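Local coordinates for scaffolding protein (Clostridium cellulolyticum, PDB 1G43) that probably binds crystalline cellulose through its family IIIa carbohydrate-binding module, tethering the cellulosome and its enzymes to their substrate, at residues Ile22-Lys27 with Ile114-Ala119; Leu43-Thr48 with Trp132-Ala137; Gln49-Pro54 with Phe118-Trp123. All coordinates share one frame; numbering follows the deposited sequence.

Interaction 1 (Ile22-Lys27 with Ile114-Ala119)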
# COMPACT_ATOMS: atom_id res chain seq x y z
N ILE A 22 -3.15 11.19 3.78
CA ILE A 22 -3.49 10.30 2.69
C ILE A 22 -3.55 8.94 3.37
O ILE A 22 -2.61 8.55 4.07
CB ILE A 22 -2.43 10.38 1.57
CG1 ILE A 22 -2.38 11.84 1.08
CG2 ILE A 22 -2.74 9.37 0.46
CD1 ILE A 22 -1.79 12.11 -0.32
N TYR A 23 -4.68 8.25 3.23
CA TYR A 23 -4.81 6.94 3.84
C TYR A 23 -4.64 5.93 2.74
O TYR A 23 -5.00 6.23 1.62
CB TYR A 23 -6.18 6.75 4.49
CG TYR A 23 -6.46 7.70 5.63
CD1 TYR A 23 -6.77 9.04 5.39
CD2 TYR A 23 -6.32 7.29 6.95
CE1 TYR A 23 -6.94 9.92 6.42
CE2 TYR A 23 -6.49 8.16 7.98
CZ TYR A 23 -6.79 9.48 7.71
OH TYR A 23 -6.94 10.37 8.75
N ALA A 24 -4.09 4.76 3.06
CA ALA A 24 -3.89 3.67 2.12
C ALA A 24 -3.97 2.37 2.91
O ALA A 24 -3.08 2.05 3.70
CB ALA A 24 -2.54 3.79 1.47
N ARG A 25 -5.06 1.62 2.73
CA ARG A 25 -5.22 0.37 3.46
C ARG A 25 -5.37 -0.78 2.51
O ARG A 25 -6.13 -0.71 1.56
CB ARG A 25 -6.43 0.47 4.38
CG ARG A 25 -6.28 1.64 5.35
CD ARG A 25 -7.61 2.07 5.87
NE ARG A 25 -7.49 3.12 6.87
CZ ARG A 25 -8.54 3.72 7.42
NH1 ARG A 25 -9.77 3.37 7.07
NH2 ARG A 25 -8.36 4.67 8.32
N PHE A 26 -4.64 -1.85 2.76
CA PHE A 26 -4.68 -3.00 1.87
C PHE A 26 -5.01 -4.31 2.56
O PHE A 26 -4.59 -4.55 3.69
CB PHE A 26 -3.32 -3.21 1.19
CG PHE A 26 -2.69 -1.97 0.67
CD1 PHE A 26 -1.96 -1.14 1.51
CD2 PHE A 26 -2.80 -1.63 -0.67
CE1 PHE A 26 -1.34 0.02 1.02
CE2 PHE A 26 -2.19 -0.48 -1.17
CZ PHE A 26 -1.46 0.35 -0.33
N LYS A 27 -5.77 -5.15 1.88
CA LYS A 27 -6.05 -6.48 2.40
C LYS A 27 -5.45 -7.35 1.29
O LYS A 27 -5.98 -7.43 0.20
CB LYS A 27 -7.55 -6.73 2.55
CG LYS A 27 -7.83 -7.77 3.66
CD LYS A 27 -9.27 -8.26 3.68
CE LYS A 27 -10.14 -7.35 4.56
NZ LYS A 27 -9.59 -7.23 5.98
N ILE A 114 -3.14 -4.30 6.10
CA ILE A 114 -2.13 -3.29 6.34
C ILE A 114 -2.73 -1.89 6.22
O ILE A 114 -3.04 -1.45 5.12
CB ILE A 114 -1.01 -3.45 5.31
CG1 ILE A 114 -0.52 -4.89 5.32
CG2 ILE A 114 0.12 -2.50 5.61
CD1 ILE A 114 0.64 -5.15 4.40
N GLN A 115 -2.87 -1.19 7.35
CA GLN A 115 -3.46 0.14 7.34
C GLN A 115 -2.41 1.17 7.57
O GLN A 115 -1.74 1.17 8.59
CB GLN A 115 -4.59 0.26 8.37
CG GLN A 115 -5.70 -0.77 8.10
CD GLN A 115 -6.94 -0.56 8.96
OE1 GLN A 115 -6.91 -0.70 10.17
NE2 GLN A 115 -8.05 -0.22 8.31
N THR A 116 -2.29 2.06 6.59
CA THR A 116 -1.27 3.08 6.61
C THR A 116 -1.80 4.47 6.26
O THR A 116 -2.88 4.63 5.68
CB THR A 116 -0.16 2.78 5.57
OG1 THR A 116 -0.64 3.15 4.26
CG2 THR A 116 0.18 1.27 5.53
N ARG A 117 -0.99 5.46 6.62
CA ARG A 117 -1.31 6.83 6.31
C ARG A 117 -0.03 7.64 6.31
O ARG A 117 0.98 7.22 6.87
CB ARG A 117 -2.34 7.40 7.31
CG ARG A 117 -1.78 7.93 8.64
CD ARG A 117 -2.89 8.19 9.66
NE ARG A 117 -2.47 7.75 10.97
CZ ARG A 117 -2.07 8.56 11.94
NH1 ARG A 117 -2.06 9.87 11.76
NH2 ARG A 117 -1.64 8.04 13.07
N PHE A 118 -0.07 8.78 5.65
CA PHE A 118 1.06 9.66 5.66
C PHE A 118 0.59 11.11 5.49
O PHE A 118 -0.48 11.38 4.96
CB PHE A 118 2.12 9.27 4.62
CG PHE A 118 1.68 9.39 3.20
CD1 PHE A 118 1.02 8.33 2.58
CD2 PHE A 118 1.99 10.51 2.46
CE1 PHE A 118 0.69 8.40 1.22
CE2 PHE A 118 1.66 10.59 1.10
CZ PHE A 118 1.01 9.52 0.48
N ALA A 119 1.40 12.05 5.98
CA ALA A 119 1.04 13.46 5.93
C ALA A 119 2.30 14.31 5.90
O ALA A 119 3.41 13.81 6.12
CB ALA A 119 0.20 13.80 7.16
O HOH W 1 -4.86 3.70 8.05

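Interaction 2 (Leu43-Thr48 with Trp132-Ala137). With CA (calcium ion), chain B.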
# COMPACT_ATOMS: atom_id res chain seq x y z
N LEU A 43 4.21 -2.93 -1.75
CA LEU A 43 2.95 -2.34 -2.17
C LEU A 43 3.27 -0.90 -2.57
O LEU A 43 4.11 -0.25 -1.94
CB LEU A 43 1.95 -2.40 -1.01
CG LEU A 43 1.37 -3.79 -0.71
CD1 LEU A 43 0.84 -3.88 0.69
CD2 LEU A 43 0.28 -4.10 -1.72
N ARG A 44 2.63 -0.42 -3.63
CA ARG A 44 2.85 0.94 -4.10
C ARG A 44 1.58 1.77 -4.29
O ARG A 44 0.55 1.26 -4.74
CB ARG A 44 3.59 0.91 -5.43
CG ARG A 44 4.97 0.32 -5.37
CD ARG A 44 5.60 0.51 -6.71
NE ARG A 44 7.01 0.19 -6.70
CZ ARG A 44 7.71 0.01 -7.81
NH1 ARG A 44 7.11 0.12 -8.99
NH2 ARG A 44 9.00 -0.32 -7.75
N TYR A 45 1.68 3.05 -3.97
CA TYR A 45 0.54 3.99 -4.08
C TYR A 45 1.04 5.24 -4.79
O TYR A 45 1.81 6.00 -4.22
CB TYR A 45 0.02 4.36 -2.69
CG TYR A 45 -1.20 5.27 -2.70
CD1 TYR A 45 -2.48 4.74 -2.74
CD2 TYR A 45 -1.07 6.65 -2.73
CE1 TYR A 45 -3.60 5.56 -2.82
CE2 TYR A 45 -2.19 7.49 -2.80
CZ TYR A 45 -3.45 6.93 -2.86
OH TYR A 45 -4.57 7.73 -3.00
N TYR A 46 0.57 5.47 -6.00
CA TYR A 46 1.03 6.60 -6.80
C TYR A 46 0.27 7.93 -6.62
O TYR A 46 -0.94 7.95 -6.62
CB TYR A 46 1.06 6.18 -8.26
CG TYR A 46 2.09 5.09 -8.56
CD1 TYR A 46 1.83 3.75 -8.27
CD2 TYR A 46 3.31 5.42 -9.13
CE1 TYR A 46 2.77 2.75 -8.55
CE2 TYR A 46 4.26 4.45 -9.41
CZ TYR A 46 3.99 3.11 -9.13
OH TYR A 46 4.94 2.16 -9.45
N TYR A 47 0.99 9.04 -6.50
CA TYR A 47 0.35 10.34 -6.30
C TYR A 47 1.14 11.52 -6.82
O TYR A 47 2.28 11.36 -7.26
CB TYR A 47 0.13 10.57 -4.80
CG TYR A 47 1.43 10.63 -4.01
CD1 TYR A 47 2.16 9.47 -3.77
CD2 TYR A 47 1.92 11.83 -3.50
CE1 TYR A 47 3.35 9.50 -3.06
CE2 TYR A 47 3.13 11.87 -2.78
CZ TYR A 47 3.83 10.68 -2.56
OH TYR A 47 4.97 10.64 -1.82
N THR A 48 0.51 12.70 -6.77
CA THR A 48 1.19 13.93 -7.17
C THR A 48 1.48 14.67 -5.88
O THR A 48 0.59 14.94 -5.07
CB THR A 48 0.38 14.83 -8.16
OG1 THR A 48 -0.99 14.93 -7.74
CG2 THR A 48 0.48 14.26 -9.59
N TRP A 132 -2.95 9.62 -9.10
CA TRP A 132 -3.17 8.44 -9.89
C TRP A 132 -3.85 7.30 -9.14
O TRP A 132 -4.77 6.70 -9.65
CB TRP A 132 -1.83 7.97 -10.44
CG TRP A 132 -1.97 7.06 -11.58
CD1 TRP A 132 -2.18 7.41 -12.89
CD2 TRP A 132 -1.97 5.63 -11.54
NE1 TRP A 132 -2.29 6.29 -13.66
CE2 TRP A 132 -2.17 5.18 -12.86
CE3 TRP A 132 -1.81 4.69 -10.52
CZ2 TRP A 132 -2.22 3.83 -13.18
CZ3 TRP A 132 -1.85 3.35 -10.84
CH2 TRP A 132 -2.06 2.93 -12.16
N SER A 133 -3.40 6.98 -7.93
CA SER A 133 -4.03 5.86 -7.22
C SER A 133 -5.23 6.28 -6.38
O SER A 133 -5.76 5.47 -5.64
CB SER A 133 -3.03 5.17 -6.29
OG SER A 133 -1.93 4.68 -7.02
N TYR A 134 -5.67 7.52 -6.50
CA TYR A 134 -6.78 7.96 -5.68
C TYR A 134 -8.19 7.72 -6.15
O TYR A 134 -8.55 7.95 -7.30
CB TYR A 134 -6.64 9.46 -5.33
CG TYR A 134 -7.82 10.00 -4.49
CD1 TYR A 134 -7.96 9.67 -3.15
CD2 TYR A 134 -8.83 10.77 -5.08
CE1 TYR A 134 -9.09 10.09 -2.40
CE2 TYR A 134 -9.97 11.19 -4.35
CZ TYR A 134 -10.09 10.84 -3.01
OH TYR A 134 -11.19 11.22 -2.31
N THR A 135 -8.98 7.23 -5.22
CA THR A 135 -10.40 7.03 -5.41
C THR A 135 -11.01 6.94 -4.02
O THR A 135 -10.47 6.29 -3.13
CB THR A 135 -10.74 5.77 -6.22
OG1 THR A 135 -12.14 5.80 -6.50
CG2 THR A 135 -10.42 4.51 -5.44
N ALA A 136 -12.12 7.63 -3.83
CA ALA A 136 -12.79 7.61 -2.54
C ALA A 136 -13.41 6.23 -2.39
O ALA A 136 -14.36 5.91 -3.09
CB ALA A 136 -13.84 8.69 -2.47
N ALA A 137 -12.84 5.42 -1.51
CA ALA A 137 -13.31 4.07 -1.26
C ALA A 137 -13.49 3.96 0.24
O ALA A 137 -12.53 4.01 1.01
CB ALA A 137 -12.29 3.08 -1.73
CA CA B . -1.71 15.56 -5.52
O HOH W 2 -1.80 14.31 -3.05

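Interaction 3 (Gln49-Pro54 with Phe118-Trp123). With CA (calcium ion), chain B.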
# COMPACT_ATOMS: atom_id res chain seq x y z
N GLN A 49 2.74 14.96 -5.68
CA GLN A 49 3.26 15.62 -4.50
C GLN A 49 2.61 16.99 -4.19
O GLN A 49 2.39 17.34 -3.04
CB GLN A 49 4.78 15.77 -4.71
CG GLN A 49 5.57 15.93 -3.46
CD GLN A 49 7.07 15.90 -3.71
OE1 GLN A 49 7.61 16.68 -4.50
NE2 GLN A 49 7.75 15.00 -3.02
N ASP A 50 2.30 17.75 -5.23
CA ASP A 50 1.73 19.09 -5.12
C ASP A 50 2.73 20.09 -4.49
O ASP A 50 2.80 21.23 -4.91
CB ASP A 50 0.42 19.09 -4.33
CG ASP A 50 -0.55 18.07 -4.82
OD1 ASP A 50 -0.57 17.79 -6.04
OD2 ASP A 50 -1.30 17.53 -4.00
N ALA A 51 3.50 19.67 -3.49
CA ALA A 51 4.53 20.53 -2.88
C ALA A 51 5.66 19.59 -2.41
O ALA A 51 5.44 18.44 -2.08
CB ALA A 51 3.97 21.33 -1.68
N ASP A 52 6.87 20.11 -2.40
CA ASP A 52 8.01 19.33 -1.98
C ASP A 52 8.27 19.52 -0.48
O ASP A 52 9.10 20.32 -0.07
CB ASP A 52 9.23 19.75 -2.82
CG ASP A 52 10.30 18.69 -2.85
OD1 ASP A 52 10.13 17.68 -2.13
OD2 ASP A 52 11.29 18.88 -3.60
N LYS A 53 7.54 18.77 0.34
CA LYS A 53 7.69 18.89 1.79
C LYS A 53 7.98 17.54 2.45
O LYS A 53 7.60 16.49 1.94
CB LYS A 53 6.42 19.47 2.40
CG LYS A 53 6.02 20.81 1.84
CD LYS A 53 4.82 21.40 2.58
CE LYS A 53 4.63 22.86 2.18
NZ LYS A 53 3.62 23.55 2.99
N PRO A 54 8.64 17.56 3.60
CA PRO A 54 8.98 16.34 4.36
C PRO A 54 7.66 15.63 4.71
O PRO A 54 6.71 16.28 5.13
CB PRO A 54 9.62 16.88 5.63
CG PRO A 54 9.97 18.30 5.32
CD PRO A 54 8.91 18.77 4.40
N PHE A 118 -0.07 8.78 5.65
CA PHE A 118 1.06 9.66 5.66
C PHE A 118 0.59 11.11 5.49
O PHE A 118 -0.48 11.38 4.96
CB PHE A 118 2.12 9.27 4.62
CG PHE A 118 1.68 9.39 3.20
CD1 PHE A 118 1.02 8.33 2.58
CD2 PHE A 118 1.99 10.51 2.46
CE1 PHE A 118 0.69 8.40 1.22
CE2 PHE A 118 1.66 10.59 1.10
CZ PHE A 118 1.01 9.52 0.48
N ALA A 119 1.40 12.05 5.98
CA ALA A 119 1.04 13.46 5.93
C ALA A 119 2.30 14.31 5.90
O ALA A 119 3.41 13.81 6.12
CB ALA A 119 0.20 13.80 7.16
N ARG A 120 2.14 15.59 5.61
CA ARG A 120 3.30 16.46 5.60
C ARG A 120 3.56 16.84 7.04
O ARG A 120 2.65 16.86 7.88
CB ARG A 120 3.06 17.72 4.78
CG ARG A 120 2.86 17.49 3.30
CD ARG A 120 2.24 18.71 2.69
NE ARG A 120 1.95 18.52 1.29
CZ ARG A 120 1.19 19.33 0.57
NH1 ARG A 120 0.64 20.39 1.14
NH2 ARG A 120 0.97 19.09 -0.72
N ASN A 121 4.81 17.15 7.34
CA ASN A 121 5.19 17.54 8.67
C ASN A 121 4.45 18.80 9.13
O ASN A 121 4.31 19.03 10.32
CB ASN A 121 6.69 17.76 8.74
CG ASN A 121 7.48 16.47 8.54
OD1 ASN A 121 8.72 16.46 8.62
ND2 ASN A 121 6.77 15.36 8.28
N ASP A 122 3.96 19.62 8.19
CA ASP A 122 3.27 20.84 8.56
C ASP A 122 1.77 20.73 8.45
O ASP A 122 1.06 21.72 8.55
CB ASP A 122 3.74 22.02 7.72
CG ASP A 122 3.46 21.85 6.22
OD1 ASP A 122 2.58 21.08 5.79
OD2 ASP A 122 4.15 22.54 5.45
N TRP A 123 1.29 19.52 8.23
CA TRP A 123 -0.13 19.25 8.11
C TRP A 123 -0.91 20.02 7.05
O TRP A 123 -2.12 20.08 7.12
CB TRP A 123 -0.82 19.42 9.47
CG TRP A 123 -0.27 18.48 10.45
CD1 TRP A 123 0.76 18.71 11.31
CD2 TRP A 123 -0.62 17.10 10.61
NE1 TRP A 123 1.08 17.56 12.00
CE2 TRP A 123 0.25 16.55 11.59
CE3 TRP A 123 -1.58 16.27 10.03
CZ2 TRP A 123 0.17 15.21 12.00
CZ3 TRP A 123 -1.65 14.93 10.43
CH2 TRP A 123 -0.78 14.41 11.41
CA CA B . -1.71 15.56 -5.52
O HOH W 3 3.79 17.21 -0.08
O HOH W 2 -1.80 14.31 -3.05

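Interaction 1 (Ile22-Lys27 with Ile114-Ala119)
One face of the Phe-118 ring is covered by Ile-22, whose CB sits 3.9 Å from the ring centroid and 21° off the ring normal, a CH-pi contact displaced toward the CE1-CZ rim. The CG2 branch of Ile-22 makes the closest approach, 3.6 Å from Phe-118 CE1, while its CD1 lies outside the ring rim, near CZ and CE2. Phe-118 has CG between its backbone N and carbonyl carbon (chi1 65°), which brings the ring across to the neighbouring strand; Phe-81 and Tyr-47 meet it as further aromatic partners. Water 1 lies in the guanidinium plane of Arg-25, at its edge, and accepts from NE at 2.9 Å. The Tyr-23 and Arg-117 side chains run side by side, ring and guanidinium planes 25° apart, with Tyr-23 CE2 4.0 Å from Arg-117 CD; the guanidinium continues past the tyrosine to a salt bridge with Asp-60. Residues 22-27 and 114-119 are adjacent antiparallel strands of one sheet of the CBM3 beta-sandwich. Ile-22, Ala-24, Phe-26, Ile-114, Thr-116 and Phe-118 line its inward face, where Tyr-45 and Leu-43 of the facing sheet pack, and Tyr-23, Arg-25, Gln-115 and Arg-117 line the other. The Ile-22/Phe-118, Ala-24/Thr-116 and Phe-26/Ile-114 pairs are hydrogen-bonded through their backbones. Ala-24 O is gripped twice by one residue: Thr-116 OG1 donates to it at 2.7 Å, in the carbonyl plane and on a lone pair, and Thr-116 N at 3.0 Å from above that plane. This buried threonine hydroxyl therefore has its acceptor within the sheet. On the polar face, the extended Arg-25 chain crosses Gln-115, with Arg-25 CD 3.4 Å from Gln-115 NE2.

Interaction 2 (Leu43-Thr48 with Trp132-Ala137)
Ser-133 turns OG away from its own carbonyl carbon and beside its backbone N (chi1 -59°), toward Tyr-46, while Tyr-45 sets CG anti to the backbone N (chi1 -177°) and lays its ring beneath the same serine. Ser-133 CB thus rests over one face of the Tyr-45 ring, 3.7 Å from the centroid in a CH-pi contact shifted toward CD1 and CE1. Ser-133 OG accepts from Tyr-46 N at 2.8 Å, with a somewhat bent N-H...O angle of 146°. The return bond is straighter: Ser-133 N donates to Tyr-46 O at 3.0 Å. One serine, through its amide and its hydroxyl, therefore engages both polar backbone atoms of Tyr-46. Beyond it, Tyr-45 and Tyr-134 lie alongside each other, pointing the same way. The Tyr-45 hydroxyl sits in plane at the edge of the Tyr-134 ring, and Tyr-45 OH is 3.6 Å from Tyr-134 CB. Next along the chain, Trp-132 CE3 touches Tyr-46 CB at 3.9 Å; the two ring systems meet obliquely. These contacts hold the irregular segment 132-137, part of the long connection between strands 126-127 and 147-150, against the end of strand 41-47 in the five-stranded sheet of the CBM3 sandwich. Directly after that strand, Thr-48 supplies two ligands to the calcium ion, its carbonyl O and its OG1, both at 2.4 Å. Asn-130 and Asp-131, immediately before Trp-132, bind the same ion, so both chain segments run straight into the metal site. Ser-133 OG also has a hydrogen bond with Lys-145 O, which implies that this buried hydroxyl donates to the Lys-145 carbonyl while accepting from the Tyr-46 amide, so both its roles are filled.

Interaction 3 (Gln49-Pro54 with Phe118-Trp123)
A salt bridge joins Lys-53 NZ to Asp-122 OD2 at 2.7 Å, where the loop after calcium-binding Thr-48 meets a type I beta turn, Arg-120 to Trp-123, at the end of strand 111-120 in the CBM3 beta-sandwich. The lysine arrives on the syn side of the carboxylate, 21° out of its plane, and the two side chains cross at about a right angle. Two hydrogen bonds end on carbonyl oxygens of the loop: Asn-121 N donates to Pro-54 O at 3.0 Å, and the Arg-120 side chain, through NH2, to Gln-49 O at 3.2 Å, lying in the carbonyl plane with the oxygen near the guanidinium plane. Water 3 is held by Arg-120 NE, while NH1 is bound by Ser-124. Packing comes from the extended Arg-120 chain: Ala-51 CB covers one face of its guanidinium, and Lys-53 CD lies against Arg-120 CD at 3.7 Å. Asp-50 CB sits at the guanidinium edge. The arginine's positive charge, near the Asp-50 carboxylate, may temper the negative charge gathered at the calcium site. That carboxylate grips the calcium ion with both oxygens, Asp-50 OD1 at 2.6 Å and Asp-50 OD2 at 2.5 Å.

Overall arrangement
The strands of interaction 1 and strand 41-47 of interaction 2 belong to facing sheets of the sandwich, and the two contacts meet in its core, with centres about 10 Å apart: Ile-22 CG2 lies 3.8 Å from Tyr-45 CE2, and Ile-114 CD1 lies 3.9 Å from Leu-43 CD1. Interaction 3 continues from interaction 1 along strand 111-120, sharing Phe-118 and Ala-119, and its centre is about 15 Å away. The Phe-118 ring also bridges to interaction 2, its CZ 4.2 Å from Tyr-47 CE1. Interactions 2 and 3 join at the calcium ion, where Thr-48 and Asp-50 coordinate alongside Asp-127, Asn-130, Asp-131 and water 2. The ion thus ties the stretch following strand 41-47 to the region leading into segment 132-137.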